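Local coordinates for protein lipid binding hydrolase (Escherichia coli, PDB 2IF6) that probably acts as a lipid-binding hydrolase of the permuted papain-like amidase family, though its reaction and substrate are not established, at residues Q6-F12 and K69-R74; A22-H28 and D138-V144; A49-Y55 and Y94-Y99. All coordinates share one frame; numbering follows the deposited sequence.

In the fold
Three long-range contacts hold different parts of a permuted papain-like fold. Interaction 1 lies inside the six-stranded antiparallel sheet, where strand 10-13 pairs with strand 70-75; interaction 3 closes the far edge of the same sheet, joining outermost strand 53-57 to the loop that precedes helix 112-124. Their centres are about 18 Å apart. Interaction 2 lies off the sheet, packing helix 20-27 against the start of helix 142-152; its centre is about 24 Å from that of interaction 1 and about 25 Å from that of interaction 3. Cys112, His33 and Glu48 are arranged like a Cys-His-Glu triad, consistent with a papain-like site; the Val50 side chain of interaction 3 touches this group and that of Phe12 of interaction 1 lies near without touching.

Interaction 1 of 3, residues Q6-F12 and K69-R74; sequences QTGDIIF and KYVVRR
Gln6 lays its side-chain amide over one face of the Arg74 guanidinium, with OE1 3.3 Å from CZ and the two planes only 15° apart. OE1 sits above the guanidinium plane, off the direction of its N-H bonds, so this is a stack and not a hydrogen bond; NE and NH2 are turned in plane to Asp9. Arg74 grips the Asp9 carboxylate side-on: NE meets OD1 at 2.8 Å and NH2 meets OD2 at 2.9 Å, the latter almost straight at 177°. The arginine chain runs out extended through chi2 and then bends at chi3 (-54°), bringing the head alongside Asp9. OD2 also accepts the backbone N of Gln6 from above the carboxylate plane, and Trp3 NE1 adds a further bond. Beyond the salt bridge the strands pair antiparallel; Ile10 and Arg73 exchange two backbone bonds, with Arg73 N 2.7 Å from Ile10 O. On one face of the sheet Ile11 CD1 rests 3.8 Å from Val72 CG2; on the other, Phe12 CE2 meets Arg73 CG at 3.7 Å, while the Arg73 head turns away to Phe169 and Thr176. Two bonds from Arg74, with further donors at OD2, fix the buried Asp9 carboxylate and probably keep it ionised.

Interaction 2 of 3, residues A22-H28 and D138-V144; sequences AIQLATH and DLSNPLV
A Schellman motif ends helix 20-27 at His28, and beside it an Asx turn at Asp138 and an N-capped helix start at Asn141 bring in the second segment. The backbone N of Asp138 donates to Ala26 O (3.0 Å), approaching in the carbonyl plane along a lone pair. The Asp138 side chain reaches back to the imidazole: His28 NE2 donates to OD2 at 2.7 Å, nearly straight at 173°, with the oxygen in the ring plane and its anti lone pair in use. Ring and carboxylate planes stand 65° apart. The other oxygen, OD1, takes both the hydroxyl and the backbone N of Ser140, so the carboxylate is fixed from both ends and its rotation is restrained. One turn back along helix 20-27, toward Ala22, the contact turns apolar. Val144 CG2 rests against the helix, 3.5 Å from Ala22 O and 3.7 Å from Leu25 CB, while Leu143 CD2 rests 4.0 Å from Ala22 CB. Leu25 CD1 lies against the Asn141 amide, 3.7 Å from OD1, the same oxygen that accepts Leu143 N. Asn141 thus folds back over the first turn in the manner typical of a helix N-cap, here set against the C-terminal Schellman end of another helix.

Interaction 3 of 3, residues A49-Y55 and Y94-Y99; sequences AVGPVKY and YLGKPY
Two backbone hydrogen bonds fasten the start of strand 53-57 to the loop 94-99: Val53 N donates to Lys97 O at 2.9 Å, and Val53 O accepts from Gly96 N at 2.9 Å, the second straighter at 173°. The loop presents these groups because Tyr94 to Lys97 form a type II beta turn, with Gly96 at positive phi, so an outermost strand of the sheet is closed by a turn instead of another strand. Val53 is the central side chain. Its CB comes within 3.2 Å of Tyr94 O, and both methyls also touch that oxygen; CG2 reaches on to Lys97 CB at 4.0 Å. Farther along the strand, the Tyr55 ring is covered on one face by Leu95 from the loop. Leu95 CD2 sits 4.1 Å from the Tyr55 ring centroid and 19° off the normal, a CH-pi contact, while CD1 moves out to the rim beside the hydroxyl. With CG of Tyr55 beside its own backbone N (chi1 -54°), the ring swings back within range of Leu95; it also makes a cation-pi contact with Arg40. At the other end, the peptide before Pro52 is cis, and the Pro52 ring leans on Gly96, its CB 3.7 Å from Gly96 C. Gly51 packs closely against Tyr99, whose ring presents its edge to Ala49 O, a buried carbonyl oxygen with no polar partner. One water ties the two segments together here, accepting from Gly51 N and donating to Lys97 O, 3.1 Å from each.

Interaction 1 of 3, residues Q6-F12 and K69-R74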
loop_
_atom_site.group_PDB
_atom_site.type_symbol
_atom_site.label_atom_id
_atom_site.label_comp_id
_atom_site.label_asym_id
_atom_site.label_seq_id
_atom_site.Cartn_x
_atom_site.Cartn_y
_atom_site.Cartn_z
ATOM N N GLN A 6 -6.443 -4.955 14.141
ATOM C CA GLN A 6 -5.201 -5.076 14.921
ATOM C C GLN A 6 -4.087 -4.343 14.210
ATOM O O GLN A 6 -4.039 -4.322 12.979
ATOM C CB GLN A 6 -4.815 -6.555 15.134
ATOM C CG GLN A 6 -5.797 -7.325 16.018
ATOM C CD GLN A 6 -5.592 -8.848 16.004
ATOM O OE1 GLN A 6 -4.632 -9.342 15.474
ATOM N NE2 GLN A 6 -6.524 -9.582 16.598
ATOM N N THR A 7 -3.164 -3.784 14.991
ATOM C CA THR A 7 -2.015 -3.086 14.447
ATOM C C THR A 7 -1.232 -4.032 13.528
ATOM O O THR A 7 -0.957 -5.206 13.896
ATOM C CB THR A 7 -1.069 -2.616 15.569
ATOM O OG1 THR A 7 -1.730 -1.604 16.354
ATOM C CG2 THR A 7 0.214 -2.047 14.947
ATOM N N GLY A 8 -0.871 -3.531 12.354
ATOM C CA GLY A 8 -0.254 -4.368 11.349
ATOM C C GLY A 8 -1.164 -4.907 10.245
ATOM O O GLY A 8 -0.635 -5.305 9.210
ATOM N N ASP A 9 -2.494 -4.959 10.445
ATOM C CA ASP A 9 -3.404 -5.437 9.390
ATOM C C ASP A 9 -3.210 -4.542 8.166
ATOM O O ASP A 9 -3.094 -3.307 8.302
ATOM C CB ASP A 9 -4.900 -5.378 9.805
ATOM C CG ASP A 9 -5.247 -6.351 10.900
ATOM O OD1 ASP A 9 -4.377 -7.208 11.293
ATOM O OD2 ASP A 9 -6.398 -6.248 11.382
ATOM N N ILE A 10 -3.113 -5.149 7.001
ATOM C CA ILE A 10 -2.858 -4.365 5.793
ATOM C C ILE A 10 -4.158 -4.279 5.042
ATOM O O ILE A 10 -4.777 -5.303 4.767
ATOM C CB ILE A 10 -1.749 -5.000 4.931
ATOM C CG1 ILE A 10 -0.487 -5.230 5.802
ATOM C CG2 ILE A 10 -1.433 -4.087 3.723
ATOM C CD1 ILE A 10 0.627 -6.111 5.127
ATOM N N ILE A 11 -4.562 -3.060 4.693
ATOM C CA ILE A 11 -5.880 -2.845 4.131
ATOM C C ILE A 11 -5.750 -2.286 2.704
ATOM O O ILE A 11 -4.844 -1.492 2.449
ATOM C CB ILE A 11 -6.732 -1.927 5.073
ATOM C CG1 ILE A 11 -8.193 -1.838 4.586
ATOM C CG2 ILE A 11 -6.069 -0.572 5.284
ATOM C CD1 ILE A 11 -9.185 -1.353 5.610
ATOM N N PHE A 12 -6.657 -2.681 1.804
ATOM C CA PHE A 12 -6.525 -2.357 0.373
ATOM C C PHE A 12 -7.869 -1.788 -0.092
ATOM O O PHE A 12 -8.927 -2.178 0.426
ATOM C CB PHE A 12 -6.195 -3.629 -0.430
ATOM C CG PHE A 12 -4.907 -4.319 -0.011
ATOM C CD1 PHE A 12 -3.760 -4.145 -0.749
ATOM C CD2 PHE A 12 -4.857 -5.159 1.114
ATOM C CE1 PHE A 12 -2.561 -4.756 -0.362
ATOM C CE2 PHE A 12 -3.611 -5.790 1.490
ATOM C CZ PHE A 12 -2.530 -5.596 0.730
ATOM N N LYS A 69 -15.378 -0.191 -0.873
ATOM C CA LYS A 69 -14.893 -1.573 -0.885
ATOM C C LYS A 69 -13.519 -1.641 -0.232
ATOM O O LYS A 69 -12.696 -0.722 -0.395
ATOM C CB LYS A 69 -14.765 -2.119 -2.291
ATOM C CG LYS A 69 -16.082 -2.239 -3.022
ATOM C CD LYS A 69 -15.794 -2.892 -4.370
ATOM C CE LYS A 69 -17.061 -3.079 -5.147
ATOM N NZ LYS A 69 -16.779 -3.920 -6.361
ATOM N N TYR A 70 -13.270 -2.726 0.500
ATOM C CA TYR A 70 -11.956 -2.925 1.102
ATOM C C TYR A 70 -11.775 -4.403 1.422
ATOM O O TYR A 70 -12.754 -5.172 1.543
ATOM C CB TYR A 70 -11.747 -2.032 2.368
ATOM C CG TYR A 70 -12.570 -2.444 3.577
ATOM C CD1 TYR A 70 -12.062 -3.339 4.527
ATOM C CD2 TYR A 70 -13.873 -1.945 3.764
ATOM C CE1 TYR A 70 -12.827 -3.729 5.624
ATOM C CE2 TYR A 70 -14.651 -2.310 4.865
ATOM C CZ TYR A 70 -14.127 -3.212 5.787
ATOM O OH TYR A 70 -14.899 -3.580 6.870
ATOM N N VAL A 71 -10.517 -4.788 1.559
ATOM C CA VAL A 71 -10.160 -6.140 2.009
ATOM C C VAL A 71 -8.972 -5.958 2.919
ATOM O O VAL A 71 -8.159 -5.024 2.716
ATOM C CB VAL A 71 -9.814 -7.080 0.829
ATOM C CG1 VAL A 71 -8.723 -6.494 -0.039
ATOM C CG2 VAL A 71 -9.398 -8.484 1.340
ATOM N N VAL A 72 -8.875 -6.815 3.936
ATOM C CA VAL A 72 -7.828 -6.694 4.939
ATOM C C VAL A 72 -7.028 -7.979 4.997
ATOM O O VAL A 72 -7.614 -9.051 5.095
ATOM C CB VAL A 72 -8.435 -6.424 6.342
ATOM C CG1 VAL A 72 -7.320 -6.288 7.352
ATOM C CG2 VAL A 72 -9.291 -5.119 6.327
ATOM N N ARG A 73 -5.697 -7.873 4.966
ATOM C CA ARG A 73 -4.834 -9.043 5.129
ATOM C C ARG A 73 -4.094 -8.956 6.466
ATOM O O ARG A 73 -3.793 -7.861 6.956
ATOM C CB ARG A 73 -3.823 -9.118 3.991
ATOM C CG ARG A 73 -4.490 -9.194 2.616
ATOM C CD ARG A 73 -4.859 -10.629 2.278
ATOM N NE ARG A 73 -3.810 -11.327 1.555
ATOM C CZ ARG A 73 -3.943 -12.569 1.099
ATOM N NH1 ARG A 73 -5.087 -13.238 1.296
ATOM N NH2 ARG A 73 -2.931 -13.149 0.461
ATOM N N ARG A 74 -3.810 -10.101 7.057
ATOM C CA ARG A 74 -3.053 -10.141 8.315
ATOM C C ARG A 74 -2.068 -11.282 8.299
ATOM O O ARG A 74 -2.330 -12.326 7.691
ATOM C CB ARG A 74 -4.047 -10.334 9.493
ATOM C CG ARG A 74 -3.352 -10.625 10.858
ATOM C CD ARG A 74 -4.370 -10.828 12.001
ATOM N NE ARG A 74 -5.296 -9.692 12.094
ATOM C CZ ARG A 74 -6.465 -9.722 12.725
ATOM N NH1 ARG A 74 -6.836 -10.846 13.367
ATOM N NH2 ARG A 74 -7.233 -8.626 12.756
#

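Interaction 2 of 3, residues A22-H28 and D138-V144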
loop_
_atom_site.group_PDB
_atom_site.type_symbol
_atom_site.label_atom_id
_atom_site.label_comp_id
_atom_site.label_asym_id
_atom_site.label_seq_id
_atom_site.Cartn_x
_atom_site.Cartn_y
_atom_site.Cartn_z
ATOM N N ALA A 22 -4.814 3.237 -14.267
ATOM C CA ALA A 22 -3.512 2.843 -14.807
ATOM C C ALA A 22 -2.792 1.856 -13.887
ATOM O O ALA A 22 -2.224 0.886 -14.353
ATOM C CB ALA A 22 -2.646 4.088 -15.033
ATOM N N ILE A 23 -2.810 2.137 -12.581
ATOM C CA ILE A 23 -2.208 1.255 -11.596
ATOM C C ILE A 23 -2.863 -0.135 -11.648
ATOM O O ILE A 23 -2.175 -1.133 -11.757
ATOM C CB ILE A 23 -2.275 1.846 -10.166
ATOM C CG1 ILE A 23 -1.287 3.026 -10.029
ATOM C CG2 ILE A 23 -1.904 0.793 -9.142
ATOM C CD1 ILE A 23 -1.528 3.869 -8.808
ATOM N N GLN A 24 -4.185 -0.187 -11.619
ATOM C CA GLN A 24 -4.911 -1.471 -11.681
ATOM C C GLN A 24 -4.499 -2.294 -12.911
ATOM O O GLN A 24 -4.242 -3.510 -12.844
ATOM C CB GLN A 24 -6.408 -1.197 -11.732
ATOM C CG GLN A 24 -6.994 -0.589 -10.457
ATOM C CD GLN A 24 -8.486 -0.444 -10.579
ATOM O OE1 GLN A 24 -8.990 -0.029 -11.626
ATOM N NE2 GLN A 24 -9.207 -0.818 -9.542
ATOM N N LEU A 25 -4.385 -1.612 -14.039
ATOM C CA LEU A 25 -4.038 -2.261 -15.295
ATOM C C LEU A 25 -2.594 -2.764 -15.349
ATOM O O LEU A 25 -2.347 -3.906 -15.708
ATOM C CB LEU A 25 -4.273 -1.267 -16.422
ATOM C CG LEU A 25 -5.707 -1.044 -16.891
ATOM C CD1 LEU A 25 -5.628 0.070 -17.912
ATOM C CD2 LEU A 25 -6.285 -2.332 -17.486
ATOM N N ALA A 26 -1.639 -1.900 -15.010
ATOM C CA ALA A 26 -0.228 -2.257 -15.002
ATOM C C ALA A 26 0.094 -3.408 -14.020
ATOM O O ALA A 26 1.069 -4.166 -14.207
ATOM C CB ALA A 26 0.606 -1.028 -14.652
ATOM N N THR A 27 -0.685 -3.500 -12.943
ATOM C CA THR A 27 -0.289 -4.439 -11.871
ATOM C C THR A 27 -1.192 -5.652 -11.802
ATOM O O THR A 27 -1.003 -6.512 -10.897
ATOM C CB THR A 27 -0.312 -3.798 -10.486
ATOM O OG1 THR A 27 -1.667 -3.469 -10.145
ATOM C CG2 THR A 27 0.623 -2.565 -10.404
ATOM N N HIS A 28 -2.144 -5.696 -12.743
ATOM C CA HIS A 28 -3.187 -6.712 -12.923
ATOM C C HIS A 28 -3.999 -6.893 -11.655
ATOM O O HIS A 28 -4.092 -7.996 -11.118
ATOM C CB HIS A 28 -2.622 -8.061 -13.420
ATOM C CG HIS A 28 -2.122 -8.037 -14.837
ATOM N ND1 HIS A 28 -1.763 -9.187 -15.517
ATOM C CD2 HIS A 28 -1.897 -7.009 -15.688
ATOM C CE1 HIS A 28 -1.351 -8.861 -16.734
ATOM N NE2 HIS A 28 -1.422 -7.546 -16.863
ATOM N N ASP A 138 2.921 -4.532 -16.540
ATOM C CA ASP A 138 2.255 -4.576 -17.831
ATOM C C ASP A 138 1.989 -3.147 -18.287
ATOM O O ASP A 138 1.077 -2.487 -17.796
ATOM C CB ASP A 138 0.962 -5.371 -17.739
ATOM C CG ASP A 138 0.291 -5.584 -19.104
ATOM O OD1 ASP A 138 0.756 -5.018 -20.138
ATOM O OD2 ASP A 138 -0.713 -6.322 -19.135
ATOM N N LEU A 139 2.799 -2.686 -19.228
ATOM C CA LEU A 139 2.788 -1.287 -19.661
ATOM C C LEU A 139 2.249 -1.179 -21.082
ATOM O O LEU A 139 2.283 -0.108 -21.700
ATOM C CB LEU A 139 4.194 -0.676 -19.547
ATOM C CG LEU A 139 4.906 -0.768 -18.189
ATOM C CD1 LEU A 139 6.216 -0.023 -18.237
ATOM C CD2 LEU A 139 4.067 -0.251 -17.003
ATOM N N SER A 140 1.696 -2.290 -21.561
ATOM C CA SER A 140 1.189 -2.385 -22.903
ATOM C C SER A 140 -0.093 -1.576 -23.128
ATOM O O SER A 140 -0.255 -1.010 -24.191
ATOM C CB SER A 140 1.024 -3.844 -23.312
ATOM O OG SER A 140 -0.066 -4.424 -22.648
ATOM N N ASN A 141 -0.970 -1.455 -22.136
ATOM C CA ASN A 141 -2.227 -0.715 -22.356
ATOM C C ASN A 141 -1.976 0.773 -22.643
ATOM O O ASN A 141 -1.195 1.398 -21.949
ATOM C CB ASN A 141 -3.172 -0.872 -21.161
ATOM C CG ASN A 141 -4.618 -0.512 -21.494
ATOM O OD1 ASN A 141 -4.996 0.668 -21.531
ATOM N ND2 ASN A 141 -5.448 -1.532 -21.693
ATOM N N PRO A 142 -2.641 1.339 -23.676
ATOM C CA PRO A 142 -2.442 2.745 -24.058
ATOM C C PRO A 142 -2.836 3.728 -22.959
ATOM O O PRO A 142 -2.261 4.822 -22.886
ATOM C CB PRO A 142 -3.369 2.922 -25.267
ATOM C CG PRO A 142 -3.595 1.544 -25.796
ATOM C CD PRO A 142 -3.620 0.674 -24.558
ATOM N N LEU A 143 -3.792 3.339 -22.106
ATOM C CA LEU A 143 -4.137 4.147 -20.935
ATOM C C LEU A 143 -2.921 4.232 -20.018
ATOM O O LEU A 143 -2.591 5.294 -19.523
ATOM C CB LEU A 143 -5.348 3.579 -20.192
ATOM C CG LEU A 143 -6.090 4.493 -19.205
ATOM C CD1 LEU A 143 -7.577 4.250 -19.260
ATOM C CD2 LEU A 143 -5.616 4.323 -17.754
ATOM N N VAL A 144 -2.232 3.109 -19.837
ATOM C CA VAL A 144 -1.058 3.070 -19.005
ATOM C C VAL A 144 0.076 3.912 -19.645
ATOM O O VAL A 144 0.718 4.728 -18.946
ATOM C CB VAL A 144 -0.636 1.615 -18.747
ATOM C CG1 VAL A 144 0.745 1.532 -18.109
ATOM C CG2 VAL A 144 -1.694 0.923 -17.851
HETATM O O HOH W 1 -2.655 -4.473 -19.046
#

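Interaction 3 of 3, residues A49-Y55 and Y94-Y99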
loop_
_atom_site.group_PDB
_atom_site.type_symbol
_atom_site.label_atom_id
_atom_site.label_comp_id
_atom_site.label_asym_id
_atom_site.label_seq_id
_atom_site.Cartn_x
_atom_site.Cartn_y
_atom_site.Cartn_z
ATOM N N ALA A 49 0.688 6.394 3.057
ATOM C CA ALA A 49 1.483 7.405 2.345
ATOM C C ALA A 49 0.562 8.027 1.320
ATOM O O ALA A 49 0.292 7.425 0.290
ATOM C CB ALA A 49 2.680 6.768 1.683
ATOM N N VAL A 50 0.036 9.204 1.631
ATOM C CA VAL A 50 -0.774 9.976 0.669
ATOM C C VAL A 50 -0.297 11.425 0.486
ATOM O O VAL A 50 -1.037 12.259 0.005
ATOM C CB VAL A 50 -2.259 9.992 1.048
ATOM C CG1 VAL A 50 -2.864 8.605 0.888
ATOM C CG2 VAL A 50 -2.473 10.542 2.480
ATOM N N GLY A 51 0.927 11.727 0.880
ATOM C CA GLY A 51 1.437 13.102 0.788
ATOM C C GLY A 51 0.719 13.985 1.791
ATOM O O GLY A 51 -0.220 14.710 1.431
ATOM N N PRO A 52 1.128 13.904 3.067
ATOM C CA PRO A 52 2.287 13.151 3.501
ATOM C C PRO A 52 1.926 11.743 4.045
ATOM O O PRO A 52 0.767 11.344 4.001
ATOM C CB PRO A 52 2.775 13.988 4.668
ATOM C CG PRO A 52 1.469 14.410 5.336
ATOM C CD PRO A 52 0.449 14.553 4.215
ATOM N N VAL A 53 2.919 11.030 4.565
ATOM C CA VAL A 53 2.640 9.817 5.345
ATOM C C VAL A 53 1.983 10.288 6.640
ATOM O O VAL A 53 2.444 11.244 7.296
ATOM C CB VAL A 53 3.913 9.000 5.644
ATOM C CG1 VAL A 53 3.574 7.798 6.566
ATOM C CG2 VAL A 53 4.651 8.547 4.302
ATOM N N LYS A 54 0.895 9.629 7.013
ATOM C CA LYS A 54 0.013 10.129 8.073
ATOM C C LYS A 54 -0.900 9.019 8.588
ATOM O O LYS A 54 -1.035 7.951 7.957
ATOM C CB LYS A 54 -0.884 11.249 7.519
ATOM C CG LYS A 54 -1.977 10.699 6.565
ATOM C CD LYS A 54 -2.757 11.785 5.838
ATOM C CE LYS A 54 -3.931 12.257 6.678
ATOM N NZ LYS A 54 -4.601 13.459 6.055
ATOM N N TYR A 55 -1.540 9.294 9.711
ATOM C CA TYR A 55 -2.637 8.465 10.236
ATOM C C TYR A 55 -4.003 9.044 9.881
ATOM O O TYR A 55 -4.242 10.250 10.034
ATOM C CB TYR A 55 -2.592 8.417 11.754
ATOM C CG TYR A 55 -1.295 7.988 12.379
ATOM C CD1 TYR A 55 -0.846 6.666 12.283
ATOM C CD2 TYR A 55 -0.543 8.895 13.127
ATOM C CE1 TYR A 55 0.322 6.266 12.912
ATOM C CE2 TYR A 55 0.622 8.525 13.737
ATOM C CZ TYR A 55 1.053 7.211 13.637
ATOM O OH TYR A 55 2.224 6.883 14.251
ATOM N N TYR A 94 8.553 7.368 9.409
ATOM C CA TYR A 94 8.185 7.775 8.038
ATOM C C TYR A 94 7.124 8.885 8.012
ATOM O O TYR A 94 6.808 9.421 6.941
ATOM C CB TYR A 94 7.669 6.554 7.245
ATOM C CG TYR A 94 8.712 5.461 7.092
ATOM C CD1 TYR A 94 9.529 5.408 5.970
ATOM C CD2 TYR A 94 8.880 4.493 8.076
ATOM C CE1 TYR A 94 10.500 4.394 5.833
ATOM C CE2 TYR A 94 9.861 3.504 7.969
ATOM C CZ TYR A 94 10.659 3.457 6.850
ATOM O OH TYR A 94 11.616 2.468 6.744
ATOM N N LEU A 95 6.571 9.234 9.178
ATOM C CA LEU A 95 5.514 10.225 9.223
ATOM C C LEU A 95 6.000 11.550 8.658
ATOM O O LEU A 95 7.153 11.958 8.893
ATOM C CB LEU A 95 5.012 10.448 10.660
ATOM C CG LEU A 95 4.210 9.307 11.258
ATOM C CD1 LEU A 95 4.100 9.429 12.765
ATOM C CD2 LEU A 95 2.771 9.202 10.602
ATOM N N GLY A 96 5.137 12.206 7.898
ATOM C CA GLY A 96 5.479 13.490 7.302
ATOM C C GLY A 96 6.235 13.454 5.989
ATOM O O GLY A 96 6.434 14.499 5.388
ATOM N N LYS A 97 6.670 12.284 5.534
ATOM C CA LYS A 97 7.351 12.168 4.223
ATOM C C LYS A 97 6.355 12.483 3.096
ATOM O O LYS A 97 5.212 11.998 3.126
ATOM C CB LYS A 97 7.926 10.768 4.020
ATOM C CG LYS A 97 9.193 10.447 4.876
ATOM C CD LYS A 97 10.433 11.066 4.264
ATOM C CE LYS A 97 11.691 10.907 5.175
ATOM N NZ LYS A 97 12.069 9.474 5.208
ATOM N N PRO A 98 6.759 13.301 2.103
ATOM C CA PRO A 98 5.798 13.628 1.037
ATOM C C PRO A 98 5.503 12.471 0.059
ATOM O O PRO A 98 6.211 11.473 0.053
ATOM C CB PRO A 98 6.466 14.788 0.278
ATOM C CG PRO A 98 7.764 15.036 0.933
ATOM C CD PRO A 98 8.059 13.968 1.923
ATOM N N TYR A 99 4.480 12.632 -0.779
ATOM C CA TYR A 99 4.102 11.574 -1.707
ATOM C C TYR A 99 5.158 11.381 -2.795
ATOM O O TYR A 99 5.609 12.349 -3.404
ATOM C CB TYR A 99 2.735 11.849 -2.353
ATOM C CG TYR A 99 2.257 10.630 -3.113
ATOM C CD1 TYR A 99 1.705 9.547 -2.426
ATOM C CD2 TYR A 99 2.414 10.530 -4.485
ATOM C CE1 TYR A 99 1.295 8.409 -3.094
ATOM C CE2 TYR A 99 2.000 9.386 -5.178
ATOM C CZ TYR A 99 1.451 8.335 -4.475
ATOM O OH TYR A 99 1.030 7.189 -5.123
HETATM O O HOH W 2 3.559 10.137 1.305
#